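Local atomic coordinates of HD superfamily hydrolase (PDB entry 3CCG), a protein that probably hydrolyses P(1),P(4)-bis(5'-adenosyl) tetraphosphate to two molecules of ADP, as an iron-binding member of the HD superfamily. Residues L25-T30 with Y127-I132; D102-N107 with N118-E123. All coordinates share one frame; numbering follows the deposited sequence. Where two conformers were deposited one is given.

Interaction 1 of 2, residues L25-T30 with Y127-I132; sequences LGVMDT and YIADYI. With FE (Fe (III) ion), chain C.
Val27, Ala129 and Thr30 form the apolar seam between residues 25-30 and 127-132, two helical segments whose axes approach to 8.5 Å at an angle of 121° between their N-to-C directions. The small methyl of Ala129 lets the backbones come close: the CA atoms of Val27 and Ala129 are 5.4 Å apart. That methyl points between Val27 and Thr30, about one turn apart on the facing helix, with Ala129 CB 3.9 Å from Val27 CG1 and 3.8 Å from Thr30 CG2.

Val27 uses both branches. While CG1 meets Ala129, CG2 lies 3.9 Å from Asp130 CA and also flanks the carboxylate oxygen OD1. Thr30 divides its two branches by chemistry. Its chi1 of -60° sets OG1 beside the backbone N and leaves CG2 anti to that nitrogen, from where CG2 reaches across to Ala129 and, at 3.8 Å, to Ile132 CG1; the hydroxyl turns back to its own helix, Thr30 OG1 donating to Gly26 O at 2.9 Å. Gly26 O thus takes two bonds, from Thr30 N and Thr30 OG1, on opposite faces of its carbonyl plane.

Asp130 carries the contact into the metal centre. Its CB points away from residues 25-30, and OD1 binds an iron ion at 2.2 Å; His23, also on helix 5-38, with His52 and Asp53, completes the protein ligands of this HD-domain site. Val27 also packs on His52, so an apolar side chain adjoins two metal ligands.

The seam is buried and joins helix 5-38 to the C-terminal part of helix 121-132. Beyond the first helix, Met28 and Leu25 pack on helix 42-51, while Tyr127, Ile128 and Tyr131 pack on helix 152-170, leaving helix 121-132 sandwiched between helices 5-38 and 152-170.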
loop_
_atom_site.group_PDB
_atom_site.type_symbol
_atom_site.label_atom_id
_atom_site.label_comp_id
_atom_site.label_asym_id
_atom_site.label_seq_id
_atom_site.Cartn_x
_atom_site.Cartn_y
_atom_site.Cartn_z
ATOM N N LEU A 25 4.949 -27.414 13.259
ATOM C CA LEU A 25 4.164 -28.080 14.329
ATOM C C LEU A 25 3.699 -27.037 15.324
ATOM O O LEU A 25 2.605 -27.091 15.868
ATOM C CB LEU A 25 4.968 -29.152 15.067
ATOM C CG LEU A 25 5.351 -30.384 14.251
ATOM C CD1 LEU A 25 6.251 -31.402 15.035
ATOM C CD2 LEU A 25 4.119 -31.083 13.745
ATOM N N GLY A 26 4.525 -26.032 15.573
ATOM C CA GLY A 26 4.114 -24.958 16.457
ATOM C C GLY A 26 2.932 -24.191 15.900
ATOM O O GLY A 26 1.991 -23.842 16.607
ATOM N N VAL A 27 3.008 -23.907 14.613
ATOM C CA VAL A 27 1.893 -23.203 13.989
ATOM C C VAL A 27 0.598 -24.029 14.056
ATOM O O VAL A 27 -0.496 -23.511 14.351
ATOM C CB VAL A 27 2.235 -22.755 12.538
ATOM C CG1 VAL A 27 0.986 -22.153 11.845
ATOM C CG2 VAL A 27 3.399 -21.749 12.628
HETATM N N MSE A 28 0.731 -25.316 13.799
HETATM C CA MSE A 28 -0.382 -26.228 13.890
HETATM C C MSE A 28 -1.020 -26.182 15.259
HETATM O O MSE A 28 -2.214 -26.008 15.414
HETATM C CB MSE A 28 0.105 -27.641 13.654
HETATM C CG MSE A 28 -0.967 -28.751 13.673
HETATM SE SE MSE A 28 -0.225 -30.559 13.599
HETATM C CE MSE A 28 0.633 -30.463 15.417
ATOM N N ASP A 29 -0.188 -26.375 16.271
ATOM C CA ASP A 29 -0.706 -26.372 17.655
ATOM C C ASP A 29 -1.382 -25.026 18.002
ATOM O O ASP A 29 -2.394 -24.970 18.678
ATOM C CB ASP A 29 0.395 -26.645 18.660
ATOM C CG ASP A 29 0.865 -28.088 18.660
ATOM O OD1 ASP A 29 0.130 -28.989 18.227
ATOM O OD2 ASP A 29 2.008 -28.250 19.122
ATOM N N THR A 30 -0.736 -23.938 17.613
ATOM C CA THR A 30 -1.272 -22.617 17.876
ATOM C C THR A 30 -2.594 -22.375 17.167
ATOM O O THR A 30 -3.552 -21.817 17.733
ATOM C CB THR A 30 -0.251 -21.524 17.468
ATOM O OG1 THR A 30 0.950 -21.701 18.217
ATOM C CG2 THR A 30 -0.823 -20.115 17.687
ATOM N N TYR A 127 -2.690 -16.959 9.616
ATOM C CA TYR A 127 -1.824 -15.797 9.479
ATOM C C TYR A 127 -1.168 -15.398 10.826
ATOM O O TYR A 127 0.051 -15.224 10.929
ATOM C CB TYR A 127 -2.601 -14.618 8.848
ATOM C CG TYR A 127 -1.801 -13.327 8.824
ATOM C CD1 TYR A 127 -1.730 -12.567 9.963
ATOM C CD2 TYR A 127 -1.039 -12.950 7.726
ATOM C CE1 TYR A 127 -0.993 -11.435 10.022
ATOM C CE2 TYR A 127 -0.262 -11.801 7.776
ATOM C CZ TYR A 127 -0.228 -11.073 8.949
ATOM O OH TYR A 127 0.483 -9.874 9.090
ATOM N N ILE A 128 -1.985 -15.278 11.864
ATOM C CA ILE A 128 -1.435 -14.819 13.138
ATOM C C ILE A 128 -0.645 -15.904 13.869
ATOM O O ILE A 128 0.344 -15.620 14.553
ATOM C CB ILE A 128 -2.549 -14.201 14.022
ATOM C CG1 ILE A 128 -1.930 -13.153 14.959
ATOM C CG2 ILE A 128 -3.347 -15.255 14.732
ATOM C CD1 ILE A 128 -1.485 -11.843 14.226
ATOM N N ALA A 129 -1.054 -17.151 13.663
ATOM C CA ALA A 129 -0.358 -18.278 14.308
ATOM C C ALA A 129 1.090 -18.315 13.932
ATOM O O ALA A 129 1.947 -18.612 14.777
ATOM C CB ALA A 129 -1.028 -19.629 13.954
ATOM N N ASP A 130 1.391 -17.923 12.694
ATOM C CA ASP A 130 2.769 -17.901 12.258
ATOM C C ASP A 130 3.657 -16.960 13.130
ATOM O O ASP A 130 4.800 -17.274 13.447
ATOM C CB ASP A 130 2.798 -17.482 10.791
ATOM C CG ASP A 130 4.133 -17.729 10.156
ATOM O OD1 ASP A 130 4.706 -18.784 10.412
ATOM O OD2 ASP A 130 4.565 -16.890 9.353
ATOM N N TYR A 131 3.081 -15.832 13.523
ATOM C CA TYR A 131 3.732 -14.816 14.368
ATOM C C TYR A 131 3.814 -15.147 15.853
ATOM O O TYR A 131 4.739 -14.749 16.528
ATOM C CB TYR A 131 3.001 -13.462 14.214
ATOM C CG TYR A 131 3.268 -12.802 12.895
ATOM C CD1 TYR A 131 2.505 -13.096 11.763
ATOM C CD2 TYR A 131 4.316 -11.916 12.758
ATOM C CE1 TYR A 131 2.790 -12.503 10.537
ATOM C CE2 TYR A 131 4.611 -11.345 11.543
ATOM C CZ TYR A 131 3.842 -11.628 10.439
ATOM O OH TYR A 131 4.164 -11.023 9.228
ATOM N N ILE A 132 2.825 -15.852 16.372
ATOM C CA ILE A 132 2.754 -16.040 17.814
ATOM C C ILE A 132 3.035 -17.473 18.333
ATOM O O ILE A 132 2.910 -17.721 19.545
ATOM C CB ILE A 132 1.360 -15.560 18.331
ATOM C CG1 ILE A 132 0.222 -16.439 17.819
ATOM C CG2 ILE A 132 1.114 -14.057 17.982
ATOM C CD1 ILE A 132 -1.102 -16.282 18.502
HETATM FE FE FE C . 5.543 -19.830 8.715
HETATM O O HOH W 1 4.745 -18.947 7.486
#

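Interaction 2 of 2, residues D102-N107 with N118-E123; sequences DEDVLN and NMSLLE
Ser120 OG donates a short hydrogen bond of 2.6 Å to Asp104 OD1, on the syn lone pair of that oxygen, linking residues 118-123 to residues 102-107. CG of Asp104 is anti to its N (chi1 -162°), which brings the carboxylate over to Ser120 and Leu122: Asp104 OD2 is 3.5 Å from Leu122 CB, and Leu122 CD2 reaches past it to Val105 CG2 at 4.0 Å. Farther along, the CB of Asn107 rests against the carboxylate end of Glu123.

Two waters complete this first shell. One donates to Asp104 OD2 and accepts from Leu122 N; the other donates to both Asp104 OD1 and Glu123 OE2 and accepts from Asn107 ND2.

Ser120 is itself fixed by a capping box at the start of helix 121-132. Glu123 N donates to Ser120 OG at 3.0 Å, and Ser120 N returns a bond to Glu123 OE2, met from above the carboxylate plane. Asp102 caps helix 103-110, its OD1 accepting from Val105 N at 3.0 Å. Outside the segments, Lys44 forms a salt bridge with Asp104 OD2, Arg116 with Glu123 OE1, and Arg91 donates to Asn107 OD1.

Ser120 OG therefore accepts within its own helix start and donates across to the other segment. Asp104 OD1 and Glu123 OE2 are 4.6 Å apart; the bridging water and the flanking Lys44 and Arg116 probably offset the repulsion between these like charges.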
loop_
_atom_site.group_PDB
_atom_site.type_symbol
_atom_site.label_atom_id
_atom_site.label_comp_id
_atom_site.label_asym_id
_atom_site.label_seq_id
_atom_site.Cartn_x
_atom_site.Cartn_y
_atom_site.Cartn_z
ATOM N N ASP A 102 -10.247 -28.687 0.652
ATOM C CA ASP A 102 -11.042 -27.726 1.376
ATOM C C ASP A 102 -10.656 -26.307 0.994
ATOM O O ASP A 102 -9.515 -25.882 1.159
ATOM C CB ASP A 102 -10.963 -27.899 2.877
ATOM C CG ASP A 102 -11.859 -26.971 3.588
ATOM O OD1 ASP A 102 -11.523 -25.805 3.828
ATOM O OD2 ASP A 102 -12.944 -27.442 3.961
ATOM N N GLU A 103 -11.640 -25.572 0.484
ATOM C CA GLU A 103 -11.372 -24.229 -0.048
ATOM C C GLU A 103 -10.822 -23.261 0.992
ATOM O O GLU A 103 -9.920 -22.443 0.688
ATOM C CB GLU A 103 -12.626 -23.631 -0.703
ATOM C CG GLU A 103 -12.429 -22.208 -1.142
ATOM N N ASP A 104 -11.353 -23.335 2.206
ATOM C CA ASP A 104 -10.954 -22.438 3.296
ATOM C C ASP A 104 -9.498 -22.748 3.679
ATOM O O ASP A 104 -8.693 -21.842 3.827
ATOM C CB ASP A 104 -11.886 -22.636 4.492
ATOM C CG ASP A 104 -11.854 -21.526 5.483
ATOM O OD1 ASP A 104 -11.320 -20.407 5.223
ATOM O OD2 ASP A 104 -12.413 -21.744 6.584
ATOM N N VAL A 105 -9.170 -24.022 3.852
ATOM C CA VAL A 105 -7.768 -24.419 4.140
ATOM C C VAL A 105 -6.860 -23.904 3.058
ATOM O O VAL A 105 -5.809 -23.327 3.359
ATOM C CB VAL A 105 -7.639 -25.917 4.269
ATOM C CG1 VAL A 105 -6.180 -26.426 4.296
ATOM C CG2 VAL A 105 -8.395 -26.407 5.515
ATOM N N LEU A 106 -7.217 -24.099 1.805
ATOM C CA LEU A 106 -6.336 -23.652 0.725
ATOM C C LEU A 106 -6.155 -22.116 0.781
ATOM O O LEU A 106 -5.035 -21.619 0.572
ATOM C CB LEU A 106 -6.885 -24.121 -0.624
ATOM C CG LEU A 106 -6.893 -25.621 -0.808
ATOM C CD1 LEU A 106 -7.623 -25.945 -2.146
ATOM C CD2 LEU A 106 -5.487 -26.225 -0.756
ATOM N N ASN A 107 -7.232 -21.363 1.003
ATOM C CA ASN A 107 -7.100 -19.915 1.130
ATOM C C ASN A 107 -6.169 -19.521 2.309
ATOM O O ASN A 107 -5.349 -18.587 2.214
ATOM C CB ASN A 107 -8.450 -19.212 1.347
ATOM C CG ASN A 107 -9.280 -19.168 0.084
ATOM O OD1 ASN A 107 -8.745 -19.209 -1.023
ATOM N ND2 ASN A 107 -10.614 -19.110 0.250
ATOM N N ASN A 118 -10.960 -9.154 3.558
ATOM C CA ASN A 118 -12.043 -10.086 3.827
ATOM C C ASN A 118 -11.611 -11.549 4.005
ATOM O O ASN A 118 -12.025 -12.435 3.277
ATOM C CB ASN A 118 -13.104 -9.997 2.720
ATOM C CG ASN A 118 -14.414 -10.723 3.092
ATOM O OD1 ASN A 118 -14.753 -10.890 4.270
ATOM N ND2 ASN A 118 -15.142 -11.149 2.076
HETATM N N MSE A 119 -10.750 -11.718 4.988
HETATM C CA MSE A 119 -10.236 -13.028 5.394
HETATM C C MSE A 119 -11.292 -13.789 6.205
HETATM O O MSE A 119 -12.025 -13.251 7.003
HETATM C CB MSE A 119 -8.963 -12.850 6.256
HETATM C CG MSE A 119 -7.756 -12.255 5.487
HETATM SE SE MSE A 119 -6.374 -11.587 6.464
HETATM C CE MSE A 119 -5.455 -13.160 7.009
ATOM N N SER A 120 -11.308 -15.093 5.990
ATOM C CA SER A 120 -12.098 -15.944 6.842
ATOM C C SER A 120 -11.430 -16.030 8.214
ATOM O O SER A 120 -10.243 -15.742 8.402
ATOM C CB SER A 120 -12.219 -17.339 6.223
ATOM O OG SER A 120 -11.000 -18.064 6.404
ATOM N N LEU A 121 -12.199 -16.525 9.178
ATOM C CA LEU A 121 -11.692 -16.764 10.487
ATOM C C LEU A 121 -10.460 -17.698 10.403
ATOM O O LEU A 121 -9.450 -17.425 11.064
ATOM C CB LEU A 121 -12.801 -17.360 11.359
ATOM C CG LEU A 121 -12.339 -17.778 12.741
ATOM C CD1 LEU A 121 -11.662 -16.659 13.550
ATOM C CD2 LEU A 121 -13.524 -18.414 13.497
ATOM N N LEU A 122 -10.527 -18.754 9.579
ATOM C CA LEU A 122 -9.386 -19.701 9.458
ATOM C C LEU A 122 -8.161 -18.972 8.876
ATOM O O LEU A 122 -7.057 -19.137 9.368
ATOM C CB LEU A 122 -9.747 -20.906 8.633
ATOM C CG LEU A 122 -8.629 -21.952 8.442
ATOM C CD1 LEU A 122 -8.312 -22.591 9.845
ATOM C CD2 LEU A 122 -9.053 -22.961 7.363
ATOM N N GLU A 123 -8.379 -18.162 7.847
ATOM C CA GLU A 123 -7.273 -17.413 7.259
ATOM C C GLU A 123 -6.583 -16.532 8.305
ATOM O O GLU A 123 -5.356 -16.466 8.381
ATOM C CB GLU A 123 -7.771 -16.525 6.129
ATOM C CG GLU A 123 -8.146 -17.196 4.869
ATOM C CD GLU A 123 -8.747 -16.245 3.859
ATOM O OE1 GLU A 123 -7.975 -15.367 3.397
ATOM O OE2 GLU A 123 -9.962 -16.330 3.565
HETATM O O HOH W 2 -13.062 -19.902 8.459
HETATM O O HOH W 3 -11.311 -18.695 3.108
#

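In the fold
Both interactions use helix 121-132, interaction 2 at its N-terminal start and interaction 1 toward its C-terminal end, with centres about 15 Å apart. Residues 102-107 and 118-123 lie nested within the chain loop closed by interaction 1. The two contacts bury similar areas but differ in chemistry. Interaction 1 is a buried apolar helix pair without a hydrogen bond across it, placed beside the iron site; interaction 2 is only partly buried and combines carboxylates, a hydroxyl and bridging waters with the packing of Leu122, with no metal ligand of its own. They meet where Tyr127 CB packs 3.7 Å from Met119 CE.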